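Local coordinates for hypothetical protein SPy2152 (Streptococcus pyogenes, PDB 2FU2) that probably protects its host from a bacteriocin as an immunity protein of the enterocin A immunity family, although its molecular target is not established, at residues D9-V14 / F70-L75; Y15-I20 / D64-I69; D24-A29 / D51-Q56. One frame throughout, in Å; residues are numbered along the deposited sequence.

Contact 1: residues D9-V14 / F70-L75; sequences DALSKV and FDLSRL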
# COMPACT_ATOMS: atom_id res chain seq x y z
N ASP A 9 -5.47 1.45 -7.41
CA ASP A 9 -4.61 0.83 -8.39
C ASP A 9 -3.14 0.63 -7.92
O ASP A 9 -2.57 -0.50 -8.09
CB ASP A 9 -4.66 1.59 -9.71
CG ASP A 9 -5.99 1.41 -10.44
OD1 ASP A 9 -6.79 0.55 -10.03
OD2 ASP A 9 -6.22 2.16 -11.42
N ALA A 10 -2.54 1.69 -7.34
CA ALA A 10 -1.26 1.60 -6.67
C ALA A 10 -1.16 0.49 -5.63
O ALA A 10 -0.15 -0.24 -5.62
CB ALA A 10 -0.84 2.96 -6.06
N LEU A 11 -2.16 0.33 -4.77
CA LEU A 11 -2.23 -0.89 -3.90
C LEU A 11 -2.20 -2.18 -4.67
O LEU A 11 -1.53 -3.14 -4.22
CB LEU A 11 -3.50 -0.94 -3.07
CG LEU A 11 -3.38 0.10 -1.99
CD1 LEU A 11 -4.69 0.64 -1.55
CD2 LEU A 11 -2.60 -0.51 -0.77
N SER A 12 -2.88 -2.22 -5.83
CA SER A 12 -3.00 -3.49 -6.56
C SER A 12 -1.66 -3.83 -7.18
O SER A 12 -1.28 -5.01 -7.24
CB SER A 12 -4.08 -3.44 -7.65
OG SER A 12 -5.33 -3.28 -7.01
N LYS A 13 -0.99 -2.79 -7.67
CA LYS A 13 0.35 -2.89 -8.23
C LYS A 13 1.32 -3.44 -7.20
O LYS A 13 2.06 -4.36 -7.48
CB LYS A 13 0.84 -1.54 -8.73
CG LYS A 13 1.97 -1.72 -9.77
CD LYS A 13 2.72 -0.45 -10.04
CE LYS A 13 2.45 -0.02 -11.38
NZ LYS A 13 2.49 -1.30 -12.12
N VAL A 14 1.32 -2.87 -6.01
CA VAL A 14 2.11 -3.43 -4.90
C VAL A 14 1.72 -4.90 -4.55
O VAL A 14 2.60 -5.81 -4.49
CB VAL A 14 1.98 -2.54 -3.63
CG1 VAL A 14 2.53 -3.25 -2.43
CG2 VAL A 14 2.69 -1.19 -3.85
N PHE A 70 7.42 2.45 -3.45
CA PHE A 70 7.71 3.86 -3.34
C PHE A 70 6.66 4.74 -4.00
O PHE A 70 6.37 5.84 -3.48
CB PHE A 70 9.09 4.17 -3.89
CG PHE A 70 10.22 3.70 -2.99
CD1 PHE A 70 10.45 4.32 -1.74
CD2 PHE A 70 11.06 2.64 -3.38
CE1 PHE A 70 11.53 3.88 -0.89
CE2 PHE A 70 12.14 2.22 -2.58
CZ PHE A 70 12.37 2.82 -1.34
N ASP A 71 6.14 4.29 -5.15
CA ASP A 71 5.05 4.96 -5.80
C ASP A 71 3.79 5.12 -4.91
O ASP A 71 3.34 6.24 -4.65
CB ASP A 71 4.67 4.21 -7.07
CG ASP A 71 5.66 4.41 -8.21
OD1 ASP A 71 6.62 5.22 -8.11
OD2 ASP A 71 5.47 3.71 -9.22
N LEU A 72 3.22 3.99 -4.46
CA LEU A 72 2.22 3.97 -3.41
C LEU A 72 2.58 4.82 -2.21
O LEU A 72 1.79 5.66 -1.74
CB LEU A 72 1.98 2.52 -2.92
CG LEU A 72 0.96 2.35 -1.81
CD1 LEU A 72 -0.42 3.05 -2.14
CD2 LEU A 72 0.73 0.86 -1.58
N SER A 73 3.74 4.61 -1.66
CA SER A 73 4.13 5.45 -0.49
C SER A 73 3.94 6.95 -0.77
O SER A 73 3.39 7.66 0.05
CB SER A 73 5.59 5.24 -0.14
OG SER A 73 5.95 6.02 0.97
N ARG A 74 4.38 7.39 -1.97
CA ARG A 74 4.33 8.75 -2.37
C ARG A 74 2.88 9.28 -2.40
O ARG A 74 2.57 10.37 -1.89
CB ARG A 74 4.98 8.87 -3.75
CG ARG A 74 4.84 10.24 -4.30
CD ARG A 74 4.72 10.28 -5.77
NE ARG A 74 4.64 11.68 -6.15
CZ ARG A 74 4.89 12.12 -7.37
NH1 ARG A 74 5.25 11.25 -8.32
NH2 ARG A 74 4.81 13.42 -7.64
N LEU A 75 2.01 8.49 -3.02
CA LEU A 75 0.63 8.83 -3.14
C LEU A 75 -0.10 9.02 -1.80
O LEU A 75 -0.88 9.96 -1.67
CB LEU A 75 -0.10 7.78 -4.01
CG LEU A 75 0.31 7.70 -5.48
CD1 LEU A 75 -0.64 6.80 -6.26
CD2 LEU A 75 0.31 9.08 -6.12

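Contact 2: residues Y15-I20 / D64-I69; sequences YSEQVI and DAPKSI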
# COMPACT_ATOMS: atom_id res chain seq x y z
N TYR A 15 0.44 -5.13 -4.35
CA TYR A 15 -0.08 -6.49 -4.12
C TYR A 15 0.45 -7.52 -5.14
O TYR A 15 0.89 -8.56 -4.75
CB TYR A 15 -1.61 -6.46 -4.09
CG TYR A 15 -2.28 -7.80 -3.97
CD1 TYR A 15 -2.52 -8.36 -2.73
CD2 TYR A 15 -2.75 -8.46 -5.11
CE1 TYR A 15 -3.09 -9.58 -2.61
CE2 TYR A 15 -3.38 -9.70 -5.01
CZ TYR A 15 -3.54 -10.26 -3.75
OH TYR A 15 -4.15 -11.49 -3.64
N SER A 16 0.41 -7.21 -6.44
CA SER A 16 0.86 -8.14 -7.46
C SER A 16 2.37 -8.45 -7.41
O SER A 16 2.80 -9.32 -8.15
CB SER A 16 0.50 -7.65 -8.89
OG SER A 16 1.26 -6.45 -9.20
N GLU A 17 3.16 -7.75 -6.56
CA GLU A 17 4.61 -7.89 -6.56
C GLU A 17 5.00 -9.24 -5.97
O GLU A 17 4.56 -9.57 -4.86
CB GLU A 17 5.27 -6.79 -5.72
CG GLU A 17 5.30 -5.42 -6.37
CD GLU A 17 6.31 -5.32 -7.52
OE1 GLU A 17 7.26 -6.13 -7.65
OE2 GLU A 17 6.16 -4.39 -8.31
N GLN A 18 5.87 -9.98 -6.67
CA GLN A 18 6.35 -11.31 -6.20
C GLN A 18 6.86 -11.27 -4.76
O GLN A 18 6.52 -12.16 -3.98
CB GLN A 18 7.37 -11.97 -7.16
CG GLN A 18 6.72 -12.84 -8.32
CD GLN A 18 7.67 -13.15 -9.53
OE1 GLN A 18 8.49 -14.11 -9.50
NE2 GLN A 18 7.55 -12.35 -10.59
N VAL A 19 7.62 -10.22 -4.39
CA VAL A 19 8.12 -10.09 -3.01
C VAL A 19 7.01 -9.83 -1.98
O VAL A 19 7.13 -10.24 -0.82
CB VAL A 19 9.30 -9.06 -2.85
CG1 VAL A 19 10.50 -9.42 -3.74
CG2 VAL A 19 8.87 -7.63 -3.12
N ILE A 20 5.92 -9.18 -2.37
CA ILE A 20 4.76 -9.05 -1.49
C ILE A 20 3.97 -10.35 -1.47
O ILE A 20 3.52 -10.78 -0.39
CB ILE A 20 3.82 -7.93 -1.92
CG1 ILE A 20 4.54 -6.59 -1.81
CG2 ILE A 20 2.50 -7.95 -1.12
CD1 ILE A 20 4.61 -6.07 -0.40
N ASP A 64 15.15 -1.26 0.28
CA ASP A 64 15.23 -2.17 -0.87
C ASP A 64 13.82 -2.70 -1.13
O ASP A 64 13.42 -3.76 -0.64
CB ASP A 64 16.23 -3.32 -0.60
CG ASP A 64 16.49 -4.19 -1.82
OD1 ASP A 64 15.96 -3.87 -2.93
OD2 ASP A 64 17.24 -5.19 -1.67
N ALA A 65 13.05 -1.93 -1.90
CA ALA A 65 11.65 -2.23 -2.20
C ALA A 65 11.45 -1.84 -3.67
O ALA A 65 12.10 -0.89 -4.15
CB ALA A 65 10.72 -1.43 -1.29
N PRO A 66 10.57 -2.57 -4.38
CA PRO A 66 10.25 -2.29 -5.79
C PRO A 66 9.68 -0.86 -5.96
O PRO A 66 9.13 -0.30 -4.98
CB PRO A 66 9.20 -3.34 -6.10
CG PRO A 66 9.41 -4.41 -5.07
CD PRO A 66 9.82 -3.73 -3.85
N LYS A 67 9.78 -0.30 -7.17
CA LYS A 67 9.31 1.05 -7.44
C LYS A 67 7.87 1.25 -6.96
O LYS A 67 7.55 2.31 -6.40
CB LYS A 67 9.44 1.40 -8.95
CG LYS A 67 8.95 2.85 -9.38
CD LYS A 67 9.59 3.48 -10.68
CE LYS A 67 9.52 2.57 -11.99
NZ LYS A 67 9.95 3.11 -13.41
N SER A 68 7.03 0.24 -7.18
CA SER A 68 5.60 0.37 -6.87
C SER A 68 5.34 0.72 -5.41
O SER A 68 4.40 1.42 -5.07
CB SER A 68 4.84 -0.90 -7.26
OG SER A 68 5.31 -2.03 -6.55
N ILE A 69 6.21 0.25 -4.55
CA ILE A 69 6.11 0.48 -3.09
C ILE A 69 6.38 1.94 -2.82
O ILE A 69 5.63 2.62 -2.12
CB ILE A 69 7.06 -0.45 -2.36
CG1 ILE A 69 6.61 -1.91 -2.62
CG2 ILE A 69 7.17 -0.09 -0.84
CD1 ILE A 69 6.30 -2.75 -1.39
O HOH W 1 7.70 -2.11 -8.85

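Contact 3: residues D24-A29 / D51-Q56; sequences DYFRQA and DSLINQ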
# COMPACT_ATOMS: atom_id res chain seq x y z
N ASP A 24 3.28 -13.51 3.68
CA ASP A 24 1.89 -13.65 4.07
C ASP A 24 1.33 -12.45 4.84
O ASP A 24 0.16 -12.12 4.68
CB ASP A 24 1.73 -14.94 4.83
CG ASP A 24 1.97 -16.16 3.95
OD1 ASP A 24 1.90 -16.05 2.68
OD2 ASP A 24 2.20 -17.26 4.50
N TYR A 25 2.16 -11.79 5.67
CA TYR A 25 1.69 -10.60 6.43
C TYR A 25 1.47 -9.36 5.55
O TYR A 25 0.39 -8.75 5.56
CB TYR A 25 2.62 -10.29 7.60
CG TYR A 25 2.36 -8.94 8.17
CD1 TYR A 25 1.29 -8.73 9.02
CD2 TYR A 25 3.12 -7.84 7.80
CE1 TYR A 25 1.02 -7.47 9.54
CE2 TYR A 25 2.89 -6.58 8.33
CZ TYR A 25 1.83 -6.41 9.20
OH TYR A 25 1.53 -5.17 9.73
N PHE A 26 2.45 -8.99 4.75
CA PHE A 26 2.25 -7.86 3.86
C PHE A 26 1.19 -8.13 2.80
O PHE A 26 0.38 -7.25 2.51
CB PHE A 26 3.57 -7.35 3.24
CG PHE A 26 4.49 -6.70 4.25
CD1 PHE A 26 4.20 -5.43 4.75
CD2 PHE A 26 5.64 -7.38 4.75
CE1 PHE A 26 5.05 -4.83 5.67
CE2 PHE A 26 6.48 -6.75 5.68
CZ PHE A 26 6.18 -5.49 6.13
N ARG A 27 1.17 -9.33 2.22
CA ARG A 27 0.15 -9.63 1.17
C ARG A 27 -1.28 -9.41 1.67
O ARG A 27 -2.11 -8.81 0.93
CB ARG A 27 0.27 -11.03 0.64
CG ARG A 27 -0.48 -11.23 -0.67
CD ARG A 27 -1.04 -12.64 -0.85
NE ARG A 27 -1.60 -13.12 0.40
CZ ARG A 27 -2.26 -14.26 0.57
NH1 ARG A 27 -2.53 -15.08 -0.45
NH2 ARG A 27 -2.69 -14.57 1.78
N GLN A 28 -1.59 -9.95 2.86
CA GLN A 28 -2.91 -9.88 3.48
C GLN A 28 -3.27 -8.45 3.91
O GLN A 28 -4.34 -7.94 3.64
CB GLN A 28 -2.93 -10.79 4.70
CG GLN A 28 -4.31 -10.91 5.37
CD GLN A 28 -4.26 -11.79 6.57
OE1 GLN A 28 -3.46 -12.75 6.63
NE2 GLN A 28 -5.09 -11.48 7.54
N ALA A 29 -2.34 -7.82 4.59
CA ALA A 29 -2.42 -6.42 4.93
C ALA A 29 -2.78 -5.54 3.72
O ALA A 29 -3.79 -4.77 3.76
CB ALA A 29 -1.10 -5.96 5.57
N ASP A 51 -0.07 4.26 4.95
CA ASP A 51 1.21 4.90 5.26
C ASP A 51 2.07 4.09 6.26
O ASP A 51 3.24 3.78 5.96
CB ASP A 51 1.01 6.34 5.72
CG ASP A 51 2.28 7.14 5.68
OD1 ASP A 51 3.03 7.04 4.71
OD2 ASP A 51 2.54 7.89 6.63
N SER A 52 1.46 3.73 7.40
CA SER A 52 2.13 2.98 8.43
C SER A 52 2.61 1.64 7.88
O SER A 52 3.75 1.25 8.19
CB SER A 52 1.22 2.70 9.63
OG SER A 52 0.85 3.91 10.31
N LEU A 53 1.75 0.94 7.12
CA LEU A 53 2.13 -0.36 6.57
C LEU A 53 3.31 -0.24 5.56
O LEU A 53 4.29 -0.98 5.64
CB LEU A 53 0.90 -1.08 5.96
CG LEU A 53 1.13 -2.43 5.31
CD1 LEU A 53 1.46 -3.46 6.38
CD2 LEU A 53 -0.04 -2.91 4.47
N ILE A 54 3.25 0.75 4.67
CA ILE A 54 4.31 0.96 3.69
C ILE A 54 5.59 1.48 4.33
O ILE A 54 6.68 0.99 3.99
CB ILE A 54 3.84 1.86 2.49
CG1 ILE A 54 2.61 1.27 1.80
CG2 ILE A 54 4.94 1.95 1.45
CD1 ILE A 54 2.91 -0.12 1.10
N ASN A 55 5.49 2.41 5.27
CA ASN A 55 6.71 2.75 6.06
C ASN A 55 7.38 1.51 6.64
O ASN A 55 8.61 1.36 6.51
CB ASN A 55 6.43 3.75 7.17
CG ASN A 55 5.98 5.04 6.63
OD1 ASN A 55 6.12 5.31 5.43
ND2 ASN A 55 5.44 5.88 7.49
N GLN A 56 6.56 0.65 7.27
CA GLN A 56 6.99 -0.57 7.90
C GLN A 56 7.66 -1.46 6.87
O GLN A 56 8.73 -2.00 7.13
CB GLN A 56 5.80 -1.27 8.52
CG GLN A 56 5.95 -2.79 8.69
CD GLN A 56 4.83 -3.43 9.52
OE1 GLN A 56 3.64 -3.13 9.36
NE2 GLN A 56 5.20 -4.32 10.41

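Contact 1: residues D9-V14 / F70-L75
The helical hydrogen bond from V14 N to A10 O, 3.0 Å long, joins two residues that both touch L72 from neighbouring turns of helix 4-15. A10, L11 and V14 form the surface on which the isobutyl group of L72 rests, and every close side-chain contact between the segments is apolar. L72 holds its CG anti to the backbone N (chi1 180°), which directs the branch toward helix 4-15. The two methyls divide the work. L72 CD1 lies 3.9 Å from A10 CB, while the other methyl is shared by two residues: L72 CD2 meets V14 CG2 at 3.6 Å and L11 CD2 at 3.7 Å. The valine side chain runs nearly perpendicular to that of L72, and its CG2 also touches the leucine CB, so V14 covers the side chain near its root as well as at one branch. The CB bond of L11 leads away from the partner helix, but the side chain turns back so that CD2 reaches the interface. One turn after L72, L75 places CD1 3.9 Å from A10 CB, so the small alanine has a leucine methyl from each of two turns. Nearer the surface, K13 NZ and D71 OD2 are 6.5 Å apart, too far for a salt bridge but possibly a mild attraction. I54 of helix 44-60 packs on L72, and helix 24-40 covers L11. The local axes pass within 9.1 Å at 154°, the close, nearly antiparallel packing of helices lined with small and branched apolar residues in an antiparallel four-helix bundle.

Contact 2: residues Y15-I20 / D64-I69
The carboxylate oxygen E17 OE2 accepts a hydrogen bond of 3.1 Å from S68 OG, which comes from above the carboxylate plane, 38° out of it. The same oxygen takes a second, shorter bond from a water 2.8 Å away. That water in turn accepts from S68 N at 3.0 Å, so the carboxylate grips one serine twice, directly through its hydroxyl and indirectly through its amide. E17 OE1 has a different neighbour: it lies 3.7 Å from P66 CB, where the glutamate and the proline ring slide past each other in opposite directions. V19 adds to this patch, with CG2 3.8 Å from P66 CG. Deeper in, I20 and I69 reach toward each other tip to tip, their CD1 atoms 3.9 Å apart.

Two features position the polar group. The glutamate chain is bent at its second torsion (chi2 -73°), which folds the carboxylate over toward the serine, and S68 carries its OG between its own backbone N and carbonyl carbon (chi1 60°), facing E17. P66 is the N-cap residue of helix 67-78, which places S68 in the first turn; the positive end of the helix would probably favour a carboxylate here. E17 is itself the N-cap of helix 18-21, so the contact brings together the starts of two helices. Around them, V14 of helix 4-15 packs on S68, I69 and I20, Y57 of helix 44-60 lies against V19, I20, A65 and I69, and F26 of helix 24-40 meets I20.

Contact 3: residues D24-A29 / D51-Q56
Y25 and Q56 come at each other from opposite directions, and the phenol OH donates to Q56 OE1 at 3.0 Å. The amide oxygen sits at the edge of the tyrosine ring, in its plane, while ring and amide planes are turned 64° apart. At the acceptor the C=O...O angle is 120°, with the donor tilted out of the carbonyl plane. With its CG anti to the backbone N (chi1 166°), Y25 stretches across the outer side of the interface to make this bond. Beneath it, F26 offers one face to Y25 CD2, which stands 3.8 Å above the ring plane, over its centre, and uses its edge on the other helix: F26 CZ touches Q56 CG at 3.7 Å, and the side chains cross at a slant. Thus the extended glutamine serves both aromatics, its aliphatic part one and its amide the other.

Helices 24-40 and 44-60 are consecutive, antiparallel members of the four-helix bundle, and L53 makes the most extensive apolar contact between them here. Its CD1 lies 3.7 Å from F26 CD1, the two side chains sliding past each other, and also touches Y25 at its OH and at CE2. Its other methyl packs tightly on the smallest partner, L53 CD2 being 3.4 Å from A29 CB. D23 OD2 accepts a hydrogen bond from F26 N at the start of the helix, and Y57 meets the F26 ring edge-to-face.

In the fold
From the N terminus, helix 4-15 supplies the first half of contact 1, whose partner in helix 67-78 comes only near the end of the modelled chain; this closes the widest loop and pairs the first and last helices. Contact 2 lies immediately inward of contact 1 at both ends, its first segment following 9-14 and its second preceding 70-75; it links the turn and short helix 18-21 to the entry of helix 67-78. Innermost is contact 3, which joins the consecutive helices 24-40 and 44-60. The three are therefore concentric along the chain, with no crossing. In space they also meet: S73 packs on I54 between contacts 1 and 3, and Y15 on R27 between contacts 2 and 3, which unites the two helix pairs.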